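Local coordinates for glycoside hydrolase family protein (Novosphingobium sp. PP1Y, PDB 6Q2F) that probably hydrolyses terminal alpha-L-rhamnose residues from rhamnose-bearing glycosides, at residues G990-A995 and A1029-N1034; G1001-I1006 and S1017-V1022. One frame throughout, in Å; residues are numbered along the deposited sequence.

Contact 1: G990-A995 and A1029-N1034; sequences GAWQVA and ATYSRN
R1033 runs its aliphatic chain across one face of the W992 indole. Its CB starts 3.7 Å from W992 CE3, at the six-membered ring. CG, anti to the backbone N (chi1 -165°), reaches the carbonyl of A991, and the extended chain then sets CD over the centre of the benzene ring, 3.6 Å from its centroid, a CH-pi contact. NE comes 3.9 Å from W992 NE1. The guanidinium, its plane turned 65° from the indole, meets NE1 at its own edge, and with R1033 CZ 5.5 Å from the W992 five-membered-ring centroid any cation-pi attraction is weak; NH2 is bound instead by the carbonyl of D989. Arginine suits this partly exposed place: its methylenes cover the indole while its charged end reaches D989 O. Were W992 replaced by an alanine, the R1033 methylenes would probably lose the surface they lie on, and a gap would be likely to open beside L1090 and V1136. On the same sheet face, V994 CG1 lies over the centre of the Y1031 ring, 4.1 Å from its centroid, while the Y1031 hydroxyl bonds to L1132 N. The backbones join at two hydrogen-bonded pairs, Q993 with S1032 and A995 with T1030; the T1030 N to A995 O bond, 2.7 Å, is almost straight at 179°. This is antiparallel pairing within a sheet of the C-terminal beta-sandwich, consistent with a galactose-binding-like domain.

Contact 2: G1001-I1006 and S1017-V1022; sequences GAPASI and SADPGV
G1021 lies against the backbone of G1001, its CA 3.1 Å from G1001 O, and this is the tight end of the contact. Any side chain at G1021 would run into that carbonyl, so glycine is the residue that fits; G1001 itself adopts a positive phi (80°), which a residue without CB takes up easily. Beside them the small methyl of A1002 approaches the helix backbone, CB 3.4 Å from G1021 O. P1003 then brings CD to 3.9 Å from V1022 CG2, the two side chains crossing at about a right angle. The helical turn that begins at P1020 is capped at its N-terminal end by D1019: with CG anti to its backbone N (chi1 -177°), D1019 places OD1 to accept a hydrogen bond from G1021 N at 2.9 Å, met from above the carboxylate plane. Ahead of it S1017 forms an ST turn, its OG accepting from D1019 N at 2.9 Å. At the partly exposed rim, D1019 OD2 sits 3.9 Å from P1003 CG, a van der Waals contact. Packing is slacker toward I1006, whose CD1 comes no nearer to V1022 CG2 than 4.3 Å; V1022 is buried, with F996 and L1014 also against it.

Contact 1 joins two neighbouring strands through backbone bonds and buries W992, V994 and Y1031, while the face bearing Q993, S1032 and T1030 is more exposed; contact 2 is a smaller surface contact of loop against a short helix, carried by glycines, A1002, P1003 and the aliphatic V1022 and I1006. Along the chain, contact 2 is nested within the loop that contact 1 closes. They meet at strand 1005-1008, the edge strand of the same sheet: I1006 N lies 2.9 Å from V994 O, a probable hydrogen bond, and the I1006 side chain also touches V994. Regular strand pairing thus gives way, outward from 990-995, to capping and close backbone packing at 1017-1022.

Contact 1: G990-A995 and A1029-N1034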
loop_
_atom_site.group_PDB
_atom_site.type_symbol
_atom_site.label_atom_id
_atom_site.label_comp_id
_atom_site.label_asym_id
_atom_site.label_seq_id
_atom_site.Cartn_x
_atom_site.Cartn_y
_atom_site.Cartn_z
ATOM N N GLY A 990 42.255 -28.433 -3.055
ATOM C CA GLY A 990 42.391 -29.841 -2.797
ATOM C C GLY A 990 41.057 -30.531 -2.722
ATOM O O GLY A 990 40.065 -30.014 -3.183
ATOM N N ALA A 991 41.066 -31.714 -2.144
ATOM C CA ALA A 991 39.895 -32.584 -2.110
ATOM C C ALA A 991 38.923 -32.227 -0.991
ATOM O O ALA A 991 39.329 -31.882 0.118
ATOM C CB ALA A 991 40.323 -34.045 -1.961
ATOM N N TRP A 992 37.631 -32.342 -1.288
ATOM C CA TRP A 992 36.585 -32.206 -0.287
ATOM C C TRP A 992 35.664 -33.412 -0.335
ATOM O O TRP A 992 35.371 -33.934 -1.412
ATOM C CB TRP A 992 35.755 -30.939 -0.503
ATOM C CG TRP A 992 36.464 -29.656 -0.321
ATOM C CD1 TRP A 992 37.413 -29.113 -1.133
ATOM C CD2 TRP A 992 36.249 -28.710 0.731
ATOM N NE1 TRP A 992 37.822 -27.894 -0.640
ATOM C CE2 TRP A 992 37.114 -27.623 0.502
ATOM C CE3 TRP A 992 35.416 -28.685 1.852
ATOM C CZ2 TRP A 992 37.161 -26.523 1.343
ATOM C CZ3 TRP A 992 35.470 -27.600 2.684
ATOM C CH2 TRP A 992 36.338 -26.530 2.431
ATOM N N GLN A 993 35.204 -33.836 0.840
ATOM C CA GLN A 993 34.096 -34.773 0.930
ATOM C C GLN A 993 32.799 -33.987 0.879
ATOM O O GLN A 993 32.677 -32.935 1.520
ATOM C CB GLN A 993 34.158 -35.579 2.229
ATOM C CG GLN A 993 35.536 -36.162 2.531
ATOM C CD GLN A 993 36.163 -36.800 1.314
ATOM O OE1 GLN A 993 35.546 -37.631 0.650
ATOM N NE2 GLN A 993 37.389 -36.399 1.000
ATOM N N VAL A 994 31.839 -34.484 0.107
ATOM C CA VAL A 994 30.514 -33.891 0.024
ATOM C C VAL A 994 29.479 -34.965 0.309
ATOM O O VAL A 994 29.466 -36.002 -0.358
ATOM C CB VAL A 994 30.255 -33.264 -1.354
ATOM C CG1 VAL A 994 28.978 -32.429 -1.301
ATOM C CG2 VAL A 994 31.437 -32.422 -1.778
ATOM N N ALA A 995 28.593 -34.701 1.271
ATOM C CA ALA A 995 27.489 -35.599 1.567
ATOM C C ALA A 995 26.190 -34.870 1.277
ATOM O O ALA A 995 26.045 -33.702 1.635
ATOM C CB ALA A 995 27.524 -36.092 3.023
ATOM N N ALA A 1029 23.899 -29.707 1.067
ATOM C CA ALA A 1029 25.101 -30.489 0.802
ATOM C C ALA A 1029 26.133 -30.174 1.881
ATOM O O ALA A 1029 26.416 -29.001 2.150
ATOM C CB ALA A 1029 25.662 -30.182 -0.584
ATOM N N THR A 1030 26.687 -31.218 2.498
ATOM C CA THR A 1030 27.618 -31.064 3.614
ATOM C C THR A 1030 29.043 -31.316 3.124
ATOM O O THR A 1030 29.398 -32.446 2.762
ATOM C CB THR A 1030 27.251 -32.014 4.753
ATOM O OG1 THR A 1030 25.955 -31.670 5.258
ATOM C CG2 THR A 1030 28.267 -31.915 5.885
ATOM N N TYR A 1031 29.853 -30.262 3.107
ATOM C CA TYR A 1031 31.240 -30.359 2.682
ATOM C C TYR A 1031 32.142 -30.574 3.889
ATOM O O TYR A 1031 31.962 -29.946 4.935
ATOM C CB TYR A 1031 31.672 -29.101 1.938
ATOM C CG TYR A 1031 31.062 -28.892 0.570
ATOM C CD1 TYR A 1031 29.721 -28.509 0.423
ATOM C CD2 TYR A 1031 31.838 -29.006 -0.578
ATOM C CE1 TYR A 1031 29.167 -28.293 -0.837
ATOM C CE2 TYR A 1031 31.291 -28.778 -1.835
ATOM C CZ TYR A 1031 29.957 -28.422 -1.959
ATOM O OH TYR A 1031 29.415 -28.190 -3.198
ATOM N N SER A 1032 33.143 -31.428 3.712
ATOM C CA SER A 1032 33.937 -31.991 4.797
ATOM C C SER A 1032 35.395 -31.981 4.383
ATOM O O SER A 1032 35.714 -32.294 3.232
ATOM C CB SER A 1032 33.506 -33.433 5.110
ATOM O OG SER A 1032 34.299 -34.007 6.130
ATOM N N ARG A 1033 36.272 -31.668 5.336
ATOM C CA ARG A 1033 37.694 -31.490 5.072
ATOM C C ARG A 1033 38.384 -31.207 6.400
ATOM O O ARG A 1033 37.744 -30.770 7.367
ATOM C CB ARG A 1033 37.906 -30.316 4.105
ATOM C CG ARG A 1033 39.256 -30.210 3.460
ATOM C CD ARG A 1033 39.393 -28.812 2.864
ATOM N NE ARG A 1033 40.574 -28.653 2.021
ATOM C CZ ARG A 1033 41.816 -28.624 2.483
ATOM N NH1 ARG A 1033 42.041 -28.770 3.779
ATOM N NH2 ARG A 1033 42.836 -28.458 1.652
ATOM N N ASN A 1034 39.693 -31.459 6.434
ATOM C CA ASN A 1034 40.583 -30.994 7.494
ATOM C C ASN A 1034 41.471 -29.873 6.973
ATOM O O ASN A 1034 41.633 -29.694 5.765
ATOM C CB ASN A 1034 41.471 -32.129 8.021
ATOM C CG ASN A 1034 40.679 -33.181 8.749
ATOM O OD1 ASN A 1034 39.812 -32.859 9.562
ATOM N ND2 ASN A 1034 40.941 -34.439 8.446
HETATM O O HOH W 1 23.985 -32.712 4.042
#

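Contact 2: G1001-I1006 and S1017-V1022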
loop_
_atom_site.group_PDB
_atom_site.type_symbol
_atom_site.label_atom_id
_atom_site.label_comp_id
_atom_site.label_asym_id
_atom_site.label_seq_id
_atom_site.Cartn_x
_atom_site.Cartn_y
_atom_site.Cartn_z
ATOM N N GLY A 1001 17.423 -37.042 -4.632
ATOM C CA GLY A 1001 17.904 -37.404 -5.945
ATOM C C GLY A 1001 19.407 -37.429 -6.092
ATOM O O GLY A 1001 19.897 -37.723 -7.183
ATOM N N ALA A 1002 20.157 -37.144 -5.045
ATOM C CA ALA A 1002 21.606 -37.168 -5.138
ATOM C C ALA A 1002 22.176 -38.432 -4.514
ATOM O O ALA A 1002 21.544 -39.041 -3.647
ATOM C CB ALA A 1002 22.200 -35.931 -4.450
ATOM N N PRO A 1003 23.378 -38.853 -4.914
ATOM C CA PRO A 1003 24.023 -39.966 -4.212
ATOM C C PRO A 1003 24.324 -39.580 -2.773
ATOM O O PRO A 1003 24.340 -38.403 -2.413
ATOM C CB PRO A 1003 25.314 -40.203 -5.005
ATOM C CG PRO A 1003 25.601 -38.896 -5.632
ATOM C CD PRO A 1003 24.255 -38.282 -5.952
ATOM N N ALA A 1004 24.538 -40.597 -1.940
ATOM C CA ALA A 1004 24.822 -40.355 -0.529
ATOM C C ALA A 1004 26.004 -39.403 -0.351
ATOM O O ALA A 1004 25.948 -38.478 0.464
ATOM C CB ALA A 1004 25.084 -41.676 0.192
ATOM N N SER A 1005 27.081 -39.620 -1.103
ATOM C CA SER A 1005 28.271 -38.787 -1.007
ATOM C C SER A 1005 29.078 -38.902 -2.291
ATOM O O SER A 1005 28.913 -39.840 -3.076
ATOM C CB SER A 1005 29.128 -39.174 0.198
ATOM O OG SER A 1005 29.593 -40.498 0.071
ATOM N N ILE A 1006 29.958 -37.918 -2.494
ATOM C CA ILE A 1006 30.957 -37.935 -3.554
ATOM C C ILE A 1006 32.260 -37.411 -2.968
ATOM O O ILE A 1006 32.305 -36.910 -1.844
ATOM C CB ILE A 1006 30.556 -37.090 -4.779
ATOM C CG1 ILE A 1006 30.484 -35.607 -4.401
ATOM C CG2 ILE A 1006 29.260 -37.590 -5.377
ATOM C CD1 ILE A 1006 30.092 -34.707 -5.545
ATOM N N SER A 1017 27.865 -30.355 -12.738
ATOM C CA SER A 1017 28.315 -31.730 -12.578
ATOM C C SER A 1017 27.849 -32.610 -13.734
ATOM O O SER A 1017 26.777 -32.404 -14.317
ATOM C CB SER A 1017 27.800 -32.307 -11.262
ATOM O OG SER A 1017 28.059 -33.705 -11.171
ATOM N N ALA A 1018 28.680 -33.610 -14.051
ATOM C CA ALA A 1018 28.300 -34.648 -14.998
ATOM C C ALA A 1018 27.169 -35.513 -14.452
ATOM O O ALA A 1018 26.353 -36.030 -15.225
ATOM C CB ALA A 1018 29.523 -35.516 -15.347
ATOM N N ASP A 1019 27.106 -35.684 -13.138
ATOM C CA ASP A 1019 26.081 -36.519 -12.522
ATOM C C ASP A 1019 24.782 -35.733 -12.388
ATOM O O ASP A 1019 24.755 -34.727 -11.669
ATOM C CB ASP A 1019 26.560 -37.003 -11.157
ATOM C CG ASP A 1019 25.591 -37.946 -10.482
ATOM O OD1 ASP A 1019 24.444 -38.093 -10.947
ATOM O OD2 ASP A 1019 25.986 -38.543 -9.460
ATOM N N PRO A 1020 23.692 -36.154 -13.046
ATOM C CA PRO A 1020 22.428 -35.405 -12.934
ATOM C C PRO A 1020 21.884 -35.316 -11.517
ATOM O O PRO A 1020 21.227 -34.321 -11.183
ATOM C CB PRO A 1020 21.470 -36.179 -13.859
ATOM C CG PRO A 1020 22.133 -37.509 -14.118
ATOM C CD PRO A 1020 23.607 -37.253 -14.027
ATOM N N GLY A 1021 22.121 -36.324 -10.673
ATOM C CA GLY A 1021 21.666 -36.240 -9.295
ATOM C C GLY A 1021 22.395 -35.181 -8.491
ATOM O O GLY A 1021 21.835 -34.634 -7.531
ATOM N N VAL A 1022 23.645 -34.878 -8.864
ATOM C CA VAL A 1022 24.373 -33.765 -8.258
ATOM C C VAL A 1022 24.013 -32.454 -8.948
ATOM O O VAL A 1022 23.747 -31.441 -8.291
ATOM C CB VAL A 1022 25.895 -34.028 -8.301
ATOM C CG1 VAL A 1022 26.667 -32.806 -7.850
ATOM C CG2 VAL A 1022 26.262 -35.229 -7.431
#